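PDB 4M59: chloroplast pentatricopeptide repeat protein 10 from Zea mays, which binds specific intergenic RNA segments of the chloroplast atpH and psaJ transcripts and shields them from exonucleases, so stabilising the mRNA. Local coordinates for residues R124-F129 with L148-R153; P139-Y144 with D166-A171. The protein carries 4 engineered substitutions. All coordinates share one frame; numbering follows the deposited sequence.

Contact 1: residues R124-F129 with L148-R153; sequences RALELF and LDVYGR
Two neighbouring helices of the pentatricopeptide repeat solenoid meet where Leu126, on helix 122-132, reaches over to Val150 and Tyr151 near the end of helix 141-151. Leu126 does most of the work, and its two methyls divide the task. Leu126 CD1 approaches the Tyr151 ring at a slant, 3.5 Å from Tyr151 CE1. Leu126 CD2 sits against the Val150 methyl CG1 at 4.0 Å and lies 3.8 Å from the same Tyr151 CE1, so both methyls of the leucine bear on that one ring carbon. The preceding residue, Ala125, adds a looser touch, its CB 4.3 Å from Val150 CG2. With CG1 of Val150 anti to the backbone N (chi1 172°), CG1 is presented to Leu126 and CG2 to Ala125. No hydrogen bond crosses here; the backbones stay far enough apart for side chains to fill the gap.

By predicted repeat boundaries the first helix belongs to PPR 2 and the second to PPR 3, making this a joint between consecutive repeats of the superhelix. Helix 106-117 closes in through Leu113 and Ser117, while Ile161 and Leu164 of helix 158-170 pack on Tyr151.

Beyond the apolar seam, Arg153 pairs side-on with Asp149, its NE toward Asp149 OD1 and its NH2 toward Asp149 OD2; the fine geometry is doubtful, because the arginine is modelled too tightly against the Asp149 carbonyl. Arg153 NH2 also forms a salt bridge to a phosphate of the bound RNA, and Asp149 packs on a sugar.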
ATOM      1  N   ARG A 124      21.813   9.664 -27.574  1.00 63.91           N
ATOM      2  CA  ARG A 124      22.435  10.977 -27.502  1.00 62.73           C
ATOM      3  C   ARG A 124      23.769  10.908 -26.773  1.00 59.63           C
ATOM      4  O   ARG A 124      24.700  11.645 -27.085  1.00 59.65           O
ATOM      5  CB  ARG A 124      21.509  11.970 -26.800  1.00 68.19           C
ATOM      6  CG  ARG A 124      21.611  13.393 -27.323  1.00 69.32           C
ATOM      7  CD  ARG A 124      22.621  14.202 -26.529  1.00 67.35           C
ATOM      8  NE  ARG A 124      23.789  14.550 -27.327  1.00 68.85           N
ATOM      9  CZ  ARG A 124      23.938  15.705 -27.970  1.00 70.25           C
ATOM     10  NH1 ARG A 124      22.990  16.627 -27.906  1.00 71.09           N
ATOM     11  NH2 ARG A 124      25.035  15.935 -28.674  1.00 69.97           N
ATOM     12  N   ALA A 125      23.852  10.016 -25.791  1.00 65.19           N
ATOM     13  CA  ALA A 125      25.069   9.846 -25.009  1.00 58.42           C
ATOM     14  C   ALA A 125      26.191   9.307 -25.888  1.00 58.34           C
ATOM     15  O   ALA A 125      27.347   9.697 -25.746  1.00 54.57           O
ATOM     16  CB  ALA A 125      24.818   8.914 -23.836  1.00 54.66           C
ATOM     17  N   LEU A 126      25.840   8.403 -26.794  1.00 55.53           N
ATOM     18  CA  LEU A 126      26.810   7.818 -27.703  1.00 53.99           C
ATOM     19  C   LEU A 126      27.336   8.859 -28.679  1.00 54.90           C
ATOM     20  O   LEU A 126      28.494   8.816 -29.088  1.00 51.78           O
ATOM     21  CB  LEU A 126      26.189   6.649 -28.468  1.00 52.75           C
ATOM     22  CG  LEU A 126      25.757   5.448 -27.628  1.00 52.09           C
ATOM     23  CD1 LEU A 126      25.437   4.260 -28.518  1.00 54.27           C
ATOM     24  CD2 LEU A 126      26.830   5.090 -26.612  1.00 45.45           C
ATOM     25  N   GLU A 127      26.475   9.802 -29.047  1.00 61.46           N
ATOM     26  CA  GLU A 127      26.847  10.854 -29.979  1.00 61.90           C
ATOM     27  C   GLU A 127      27.786  11.860 -29.327  1.00 59.38           C
ATOM     28  O   GLU A 127      28.600  12.490 -29.999  1.00 58.30           O
ATOM     29  CB  GLU A 127      25.601  11.559 -30.517  1.00 65.04           C
ATOM     30  CG  GLU A 127      24.785  10.711 -31.477  1.00 66.23           C
ATOM     31  CD  GLU A 127      23.426  11.308 -31.770  1.00 68.68           C
ATOM     32  OE1 GLU A 127      23.044  12.286 -31.096  1.00 69.61           O
ATOM     33  OE2 GLU A 127      22.739  10.799 -32.680  1.00 69.27           O
ATOM     34  N   LEU A 128      27.672  12.003 -28.010  1.00 57.69           N
ATOM     35  CA  LEU A 128      28.549  12.894 -27.265  1.00 54.00           C
ATOM     36  C   LEU A 128      29.884  12.217 -27.007  1.00 48.97           C
ATOM     37  O   LEU A 128      30.930  12.862 -27.004  1.00 47.27           O
ATOM     38  CB  LEU A 128      27.903  13.306 -25.944  1.00 49.33           C
ATOM     39  CG  LEU A 128      28.733  14.251 -25.079  1.00 45.86           C
ATOM     40  CD1 LEU A 128      28.744  15.652 -25.673  1.00 49.49           C
ATOM     41  CD2 LEU A 128      28.220  14.273 -23.648  1.00 43.10           C
ATOM     42  N   PHE A 129      29.840  10.908 -26.788  1.00 60.49           N
ATOM     43  CA  PHE A 129      31.032  10.130 -26.609  1.00 57.09           C
ATOM     44  C   PHE A 129      31.831  10.213 -27.884  1.00 58.00           C
ATOM     45  O   PHE A 129      33.036  10.377 -27.854  1.00 57.15           O
ATOM     46  CB  PHE A 129      30.634   8.691 -26.321  1.00 59.70           C
ATOM     47  CG  PHE A 129      31.758   7.822 -25.882  1.00 57.41           C
ATOM     48  CD1 PHE A 129      32.539   8.164 -24.814  1.00 56.31           C
ATOM     49  CD2 PHE A 129      32.018   6.646 -26.526  1.00 58.05           C
ATOM     50  CE1 PHE A 129      33.556   7.375 -24.424  1.00 56.31           C
ATOM     51  CE2 PHE A 129      33.033   5.858 -26.128  1.00 57.65           C
ATOM     52  CZ  PHE A 129      33.802   6.222 -25.082  1.00 56.96           C
ATOM     53  N   LEU A 148      29.330   1.962 -21.219  1.00 50.23           N
ATOM     54  CA  LEU A 148      29.003   0.557 -21.213  1.00 51.58           C
ATOM     55  C   LEU A 148      27.623   0.410 -20.663  1.00 52.17           C
ATOM     56  O   LEU A 148      26.815  -0.346 -21.164  1.00 53.73           O
ATOM     57  CB  LEU A 148      29.971  -0.202 -20.321  1.00 56.33           C
ATOM     58  CG  LEU A 148      31.352  -0.502 -20.883  1.00 56.97           C
ATOM     59  CD1 LEU A 148      32.177  -1.184 -19.856  1.00 60.23           C
ATOM     60  CD2 LEU A 148      31.214  -1.369 -22.076  1.00 57.02           C
ATOM     61  N   ASP A 149      27.367   1.160 -19.614  1.00 57.64           N
ATOM     62  CA  ASP A 149      26.084   1.138 -18.968  1.00 58.12           C
ATOM     63  C   ASP A 149      25.022   1.619 -19.928  1.00 59.10           C
ATOM     64  O   ASP A 149      23.882   1.240 -19.814  1.00 60.79           O
ATOM     65  CB  ASP A 149      26.129   2.039 -17.747  1.00 61.15           C
ATOM     66  CG  ASP A 149      25.030   1.754 -16.779  1.00 61.78           C
ATOM     67  OD1 ASP A 149      24.441   0.667 -16.851  1.00 62.72           O
ATOM     68  OD2 ASP A 149      24.739   2.616 -15.940  1.00 61.50           O
ATOM     69  N   VAL A 150      25.404   2.451 -20.879  1.00 43.50           N
ATOM     70  CA  VAL A 150      24.468   2.934 -21.877  1.00 46.60           C
ATOM     71  C   VAL A 150      24.196   1.865 -22.916  1.00 50.66           C
ATOM     72  O   VAL A 150      23.078   1.683 -23.351  1.00 55.43           O
ATOM     73  CB  VAL A 150      24.985   4.208 -22.544  1.00 43.98           C
ATOM     74  CG1 VAL A 150      24.121   4.584 -23.696  1.00 49.42           C
ATOM     75  CG2 VAL A 150      25.004   5.323 -21.564  1.00 41.18           C
ATOM     76  N   TYR A 151      25.245   1.149 -23.304  1.00 57.70           N
ATOM     77  CA  TYR A 151      25.110   0.060 -24.257  1.00 60.89           C
ATOM     78  C   TYR A 151      24.216  -1.025 -23.672  1.00 62.84           C
ATOM     79  O   TYR A 151      23.469  -1.680 -24.395  1.00 67.71           O
ATOM     80  CB  TYR A 151      26.483  -0.535 -24.581  1.00 55.72           C
ATOM     81  CG  TYR A 151      27.253   0.208 -25.647  1.00 55.37           C
ATOM     82  CD1 TYR A 151      26.606   0.775 -26.731  1.00 59.06           C
ATOM     83  CD2 TYR A 151      28.632   0.332 -25.564  1.00 52.29           C
ATOM     84  CE1 TYR A 151      27.314   1.454 -27.705  1.00 58.61           C
ATOM     85  CE2 TYR A 151      29.343   1.009 -26.534  1.00 52.07           C
ATOM     86  CZ  TYR A 151      28.683   1.567 -27.603  1.00 54.86           C
ATOM     87  OH  TYR A 151      29.390   2.240 -28.570  1.00 54.64           O
ATOM     88  N   GLY A 152      24.303  -1.204 -22.361  1.00 48.33           N
ATOM     89  CA  GLY A 152      23.603  -2.275 -21.691  1.00 49.58           C
ATOM     90  C   GLY A 152      22.135  -2.053 -21.449  1.00 52.69           C
ATOM     91  O   GLY A 152      21.433  -2.957 -21.041  1.00 54.35           O
ATOM     92  N   ARG A 153      21.675  -0.827 -21.674  1.00 57.69           N
ATOM     93  CA  ARG A 153      20.286  -0.479 -21.404  1.00 59.79           C
ATOM     94  C   ARG A 153      19.515  -0.209 -22.688  1.00 66.69           C
ATOM     95  O   ARG A 153      18.328   0.103 -22.661  1.00 68.26           O
ATOM     96  CB  ARG A 153      20.210   0.742 -20.483  1.00 60.58           C
ATOM     97  CG  ARG A 153      21.252   0.750 -19.378  1.00 55.84           C
ATOM     98  CD  ARG A 153      20.795   1.587 -18.196  1.00 52.94           C
ATOM     99  NE  ARG A 153      21.703   1.466 -17.058  1.00 50.78           N
ATOM    100  CZ  ARG A 153      21.340   1.033 -15.856  1.00 50.31           C
ATOM    101  NH1 ARG A 153      20.086   0.674 -15.631  1.00 50.77           N
ATOM    102  NH2 ARG A 153      22.235   0.957 -14.882  1.00 50.03           N
TER

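Contact 2: residues P139-Y144 with D166-A171; sequences PTLVTY and DEMRAA. With nucleotides of chain D.
Met168 has its CG between the backbone N and the carbonyl carbon (chi1 81°) and bends at chi3 (-77°), which turns the terminal methyl CE back toward helix 141-151; Tyr144, with CG anti to its carbonyl carbon (chi1 -78°), lays its ring against Met168 CB. Met168 CB lies over one face of that ring in a CH-pi contact; its approach to Tyr144 CD1 is modelled closer than carbons can sit, so the exact spacing is doubtful. On the opposite face is Pro139 CB, 3.6 Å above the plane. The sulfur stands obliquely, SD 5.0 Å from the Tyr144 ring centroid, a Met-aromatic contact. Met168 CE goes on to Leu141 CD1 at 3.8 Å, and Ala171 CB flanks Tyr144 OH at 3.9 Å.

Both helices are placed in predicted PPR 3, whose antiparallel hairpin is joined here. On the RNA side of helix 141-151, Val142 wedges between two nucleotides: CG2 is 3.3 Å from O6 of G1 of chain D, and CG1 is 3.4 Å from O4' of U2 of chain D. Thr140 caps the helix start through a weak bond from Val142 N. With no hydrogen bond linking the two segments, this end of the hairpin is probably held by dispersion and shape fit among the ring, the thioether and the methyls.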
ATOM      1  N   PRO A 139      39.172   9.115 -22.963  1.00 54.57           N
ATOM      2  CA  PRO A 139      38.230   8.711 -21.936  1.00 52.81           C
ATOM      3  C   PRO A 139      38.900   7.994 -20.781  1.00 54.25           C
ATOM      4  O   PRO A 139      39.937   7.371 -20.953  1.00 56.29           O
ATOM      5  CB  PRO A 139      37.289   7.777 -22.684  1.00 51.43           C
ATOM      6  CG  PRO A 139      37.926   7.486 -23.943  1.00 52.81           C
ATOM      7  CD  PRO A 139      38.794   8.599 -24.279  1.00 54.59           C
ATOM      8  N   THR A 140      38.314   8.111 -19.601  1.00 68.03           N
ATOM      9  CA  THR A 140      38.836   7.423 -18.437  1.00 70.43           C
ATOM     10  C   THR A 140      37.974   6.228 -18.144  1.00 70.10           C
ATOM     11  O   THR A 140      37.063   5.919 -18.891  1.00 67.87           O
ATOM     12  CB  THR A 140      38.874   8.317 -17.195  1.00 71.22           C
ATOM     13  OG1 THR A 140      37.744   8.047 -16.371  1.00 72.39           O
ATOM     14  CG2 THR A 140      38.885   9.764 -17.576  1.00 70.33           C
ATOM     15  N   LEU A 141      38.264   5.563 -17.041  1.00 57.29           N
ATOM     16  CA  LEU A 141      37.631   4.308 -16.712  1.00 59.12           C
ATOM     17  C   LEU A 141      36.152   4.491 -16.527  1.00 58.60           C
ATOM     18  O   LEU A 141      35.349   3.766 -17.081  1.00 56.81           O
ATOM     19  CB  LEU A 141      38.227   3.761 -15.429  1.00 65.05           C
ATOM     20  CG  LEU A 141      37.725   2.390 -15.005  1.00 67.94           C
ATOM     21  CD1 LEU A 141      38.192   1.355 -15.972  1.00 65.76           C
ATOM     22  CD2 LEU A 141      38.194   2.055 -13.628  1.00 72.83           C
ATOM     23  N   VAL A 142      35.802   5.482 -15.731  1.00 61.38           N
ATOM     24  CA  VAL A 142      34.424   5.796 -15.461  1.00 60.69           C
ATOM     25  C   VAL A 142      33.712   6.227 -16.726  1.00 54.49           C
ATOM     26  O   VAL A 142      32.544   5.943 -16.919  1.00 52.54           O
ATOM     27  CB  VAL A 142      34.344   6.880 -14.429  1.00 59.95           C
ATOM     28  CG1 VAL A 142      32.936   7.142 -14.044  1.00 59.15           C
ATOM     29  CG2 VAL A 142      35.107   6.453 -13.230  1.00 67.21           C
ATOM     30  N   THR A 143      34.430   6.892 -17.607  1.00 60.30           N
ATOM     31  CA  THR A 143      33.876   7.243 -18.891  1.00 56.50           C
ATOM     32  C   THR A 143      33.547   5.990 -19.681  1.00 55.77           C
ATOM     33  O   THR A 143      32.456   5.857 -20.203  1.00 54.39           O
ATOM     34  CB  THR A 143      34.833   8.137 -19.682  1.00 57.11           C
ATOM     35  OG1 THR A 143      35.132   9.299 -18.911  1.00 58.10           O
ATOM     36  CG2 THR A 143      34.200   8.578 -20.959  1.00 55.58           C
ATOM     37  N   TYR A 144      34.491   5.069 -19.764  1.00 55.76           N
ATOM     38  CA  TYR A 144      34.258   3.851 -20.505  1.00 55.56           C
ATOM     39  C   TYR A 144      33.137   3.087 -19.851  1.00 55.92           C
ATOM     40  O   TYR A 144      32.331   2.477 -20.517  1.00 54.97           O
ATOM     41  CB  TYR A 144      35.509   2.977 -20.536  1.00 59.14           C
ATOM     42  CG  TYR A 144      36.588   3.393 -21.505  1.00 59.46           C
ATOM     43  CD1 TYR A 144      36.525   3.043 -22.836  1.00 59.02           C
ATOM     44  CD2 TYR A 144      37.689   4.096 -21.077  1.00 60.77           C
ATOM     45  CE1 TYR A 144      37.515   3.410 -23.709  1.00 60.32           C
ATOM     46  CE2 TYR A 144      38.675   4.463 -21.947  1.00 61.81           C
ATOM     47  CZ  TYR A 144      38.587   4.119 -23.257  1.00 61.79           C
ATOM     48  OH  TYR A 144      39.582   4.498 -24.114  1.00 64.14           O
ATOM     49  N   ASP A 166      37.736  -3.991 -26.015  0.85 92.45           N
ATOM     50  CA  ASP A 166      39.026  -4.014 -26.677  0.85 95.54           C
ATOM     51  C   ASP A 166      39.701  -2.652 -26.676  0.85 96.10           C
ATOM     52  O   ASP A 166      40.822  -2.522 -26.210  0.85 98.38           O
ATOM     53  CB  ASP A 166      38.893  -4.522 -28.107  0.85104.00           C
ATOM     54  CG  ASP A 166      38.620  -6.003 -28.171  0.85104.75           C
ATOM     55  OD1 ASP A 166      38.730  -6.672 -27.131  0.85104.46           O
ATOM     56  OD2 ASP A 166      38.298  -6.498 -29.262  0.85105.93           O
ATOM     57  N   GLU A 167      39.008  -1.645 -27.191  1.00 98.15           N
ATOM     58  CA  GLU A 167      39.549  -0.289 -27.244  1.00 98.63           C
ATOM     59  C   GLU A 167      40.088   0.159 -25.893  1.00 98.34           C
ATOM     60  O   GLU A 167      41.252   0.531 -25.771  1.00101.03           O
ATOM     61  CB  GLU A 167      38.485   0.693 -27.732  1.00104.86           C
ATOM     62  CG  GLU A 167      37.712   0.229 -28.953  1.00105.01           C
ATOM     63  CD  GLU A 167      36.659   1.232 -29.381  1.00103.07           C
ATOM     64  OE1 GLU A 167      36.720   2.391 -28.923  1.00102.05           O
ATOM     65  OE2 GLU A 167      35.770   0.861 -30.176  1.00102.85           O
ATOM     66  N   MET A 168      39.229   0.132 -24.876  1.00 82.11           N
ATOM     67  CA  MET A 168      39.615   0.587 -23.544  1.00 81.95           C
ATOM     68  C   MET A 168      40.816  -0.187 -23.010  1.00 85.09           C
ATOM     69  O   MET A 168      41.680   0.380 -22.342  1.00 86.82           O
ATOM     70  CB  MET A 168      38.434   0.497 -22.576  1.00 73.33           C
ATOM     71  CG  MET A 168      38.186  -0.889 -22.006  1.00 74.57           C
ATOM     72  SD  MET A 168      36.795  -0.908 -20.860  1.00 73.83           S
ATOM     73  CE  MET A 168      37.545  -0.192 -19.403  1.00 76.08           C
ATOM     74  N   ARG A 169      40.865  -1.477 -23.311  1.00 79.64           N
ATOM     75  CA  ARG A 169      41.985  -2.313 -22.907  1.00 83.10           C
ATOM     76  C   ARG A 169      43.189  -2.042 -23.801  1.00 86.90           C
ATOM     77  O   ARG A 169      44.329  -2.329 -23.436  1.00 90.52           O
ATOM     78  CB  ARG A 169      41.606  -3.792 -22.966  1.00 83.75           C
ATOM     79  CG  ARG A 169      41.046  -4.339 -21.665  1.00 83.13           C
ATOM     80  CD  ARG A 169      41.218  -5.844 -21.578  1.00 85.07           C
ATOM     81  NE  ARG A 169      39.950  -6.550 -21.714  1.00 84.02           N
ATOM     82  CZ  ARG A 169      39.382  -7.259 -20.745  1.00 84.93           C
ATOM     83  NH1 ARG A 169      38.224  -7.868 -20.957  1.00 84.41           N
ATOM     84  NH2 ARG A 169      39.967  -7.357 -19.560  1.00 86.80           N
ATOM     85  N   ALA A 170      42.925  -1.485 -24.979  1.00 85.94           N
ATOM     86  CA  ALA A 170      43.976  -1.151 -25.927  1.00 89.74           C
ATOM     87  C   ALA A 170      44.544   0.236 -25.658  1.00 90.47           C
ATOM     88  O   ALA A 170      45.550   0.625 -26.250  1.00 94.16           O
ATOM     89  CB  ALA A 170      43.455  -1.247 -27.349  1.00 94.94           C
ATOM     90  N   ALA A 171      43.895   0.979 -24.768  1.00 83.85           N
ATOM     91  CA  ALA A 171      44.360   2.299 -24.403  1.00 84.41           C
ATOM     92  C   ALA A 171      44.967   2.163 -23.043  1.00 85.71           C
ATOM     93  O   ALA A 171      45.185   3.138 -22.335  1.00 85.71           O
ATOM     94  CB  ALA A 171      43.231   3.268 -24.375  1.00 75.99           C
TER
ATOM     95  O5'   G D   1      31.599  11.664  -8.219  0.81100.25           O
ATOM     96  C5'   G D   1      30.590  12.489  -8.782  1.00 87.48           C
ATOM     97  C4'   G D   1      30.320  12.128 -10.223  1.00 80.51           C
ATOM     98  O4'   G D   1      31.505  12.389 -11.029  1.00 85.13           O
ATOM     99  C3'   G D   1      30.002  10.662 -10.492  1.00 85.11           C
ATOM    100  O3'   G D   1      28.651  10.323 -10.238  1.00 85.74           O
ATOM    101  C2'   G D   1      30.396  10.510 -11.954  1.00 86.87           C
ATOM    102  O2'   G D   1      29.396  11.071 -12.795  1.00 77.81           O
ATOM    103  C1'   G D   1      31.639  11.391 -12.019  1.00 87.23           C
ATOM    104  N9    G D   1      32.884  10.628 -11.765  1.00 91.04           N
ATOM    105  C8    G D   1      33.151   9.797 -10.702  1.00 87.53           C
ATOM    106  N7    G D   1      34.338   9.263 -10.729  1.00 76.28           N
ATOM    107  C5    G D   1      34.907   9.781 -11.879  1.00 84.46           C
ATOM    108  C6    G D   1      36.192   9.558 -12.429  1.00 92.37           C
ATOM    109  O6    G D   1      37.098   8.841 -11.995  0.75108.88           O
ATOM    110  N1    G D   1      36.371  10.272 -13.604  1.00 87.83           N
ATOM    111  C2    G D   1      35.439  11.097 -14.181  1.00 89.40           C
ATOM    112  N2    G D   1      35.828  11.686 -15.322  1.00 88.43           N
ATOM    113  N3    G D   1      34.231  11.318 -13.677  1.00 80.53           N
ATOM    114  C4    G D   1      34.033  10.636 -12.525  1.00 86.73           C
ATOM    115  P     U D   2      28.288   8.898  -9.584  1.00 79.90           P
ATOM    116  OP1   U D   2      26.820   8.854  -9.354  1.00 68.54           O
ATOM    117  OP2   U D   2      29.213   8.674  -8.449  1.00 71.55           O
ATOM    118  O5'   U D   2      28.625   7.834 -10.722  1.00 69.34           O
ATOM    119  C5'   U D   2      28.011   7.906 -12.001  1.00 72.24           C
ATOM    120  C4'   U D   2      28.311   6.676 -12.819  1.00 64.76           C
ATOM    121  O4'   U D   2      29.742   6.546 -13.004  1.00 66.68           O
ATOM    122  C3'   U D   2      27.896   5.355 -12.186  1.00 57.81           C
ATOM    123  O3'   U D   2      26.519   5.076 -12.377  1.00 63.85           O
ATOM    124  C2'   U D   2      28.838   4.350 -12.843  1.00 58.30           C
ATOM    125  O2'   U D   2      28.368   3.983 -14.132  1.00 53.52           O
ATOM    126  C1'   U D   2      30.112   5.182 -13.008  1.00 56.72           C
ATOM    127  N1    U D   2      31.094   4.958 -11.920  1.00 66.74           N
ATOM    128  C2    U D   2      32.124   4.058 -12.138  1.00 63.95           C
ATOM    129  O2    U D   2      32.258   3.438 -13.178  1.00 64.95           O
ATOM    130  N3    U D   2      33.003   3.901 -11.092  1.00 60.67           N
ATOM    131  C4    U D   2      32.957   4.543  -9.875  1.00 57.37           C
ATOM    132  O4    U D   2      33.814   4.303  -9.025  1.00 75.50           O
ATOM    133  C5    U D   2      31.869   5.455  -9.723  1.00 59.63           C
ATOM    134  C6    U D   2      31.000   5.632 -10.724  1.00 69.55           C
TER

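Helix 141-151 serves both contacts: contact 1 uses its C-terminal part to meet helix 122-132, contact 2 its N-terminal part to meet helix 158-170. By the predicted boundaries the first joins two repeats and the second lies inside one. Each is only partly buried: two of the four touching residues are buried in each, though contact 2 runs out to exposed Ala171. Aliphatic branches dominate contact 1, whereas contact 2 centres on an aromatic ring packed on both faces. Toward the RNA they also differ: contact 1 ends in an arginine that pairs with a phosphate, contact 2 in a valine set against two nucleotides. Phe129 CE1 joins the sites directly, 3.7 Å from Thr143 CG2.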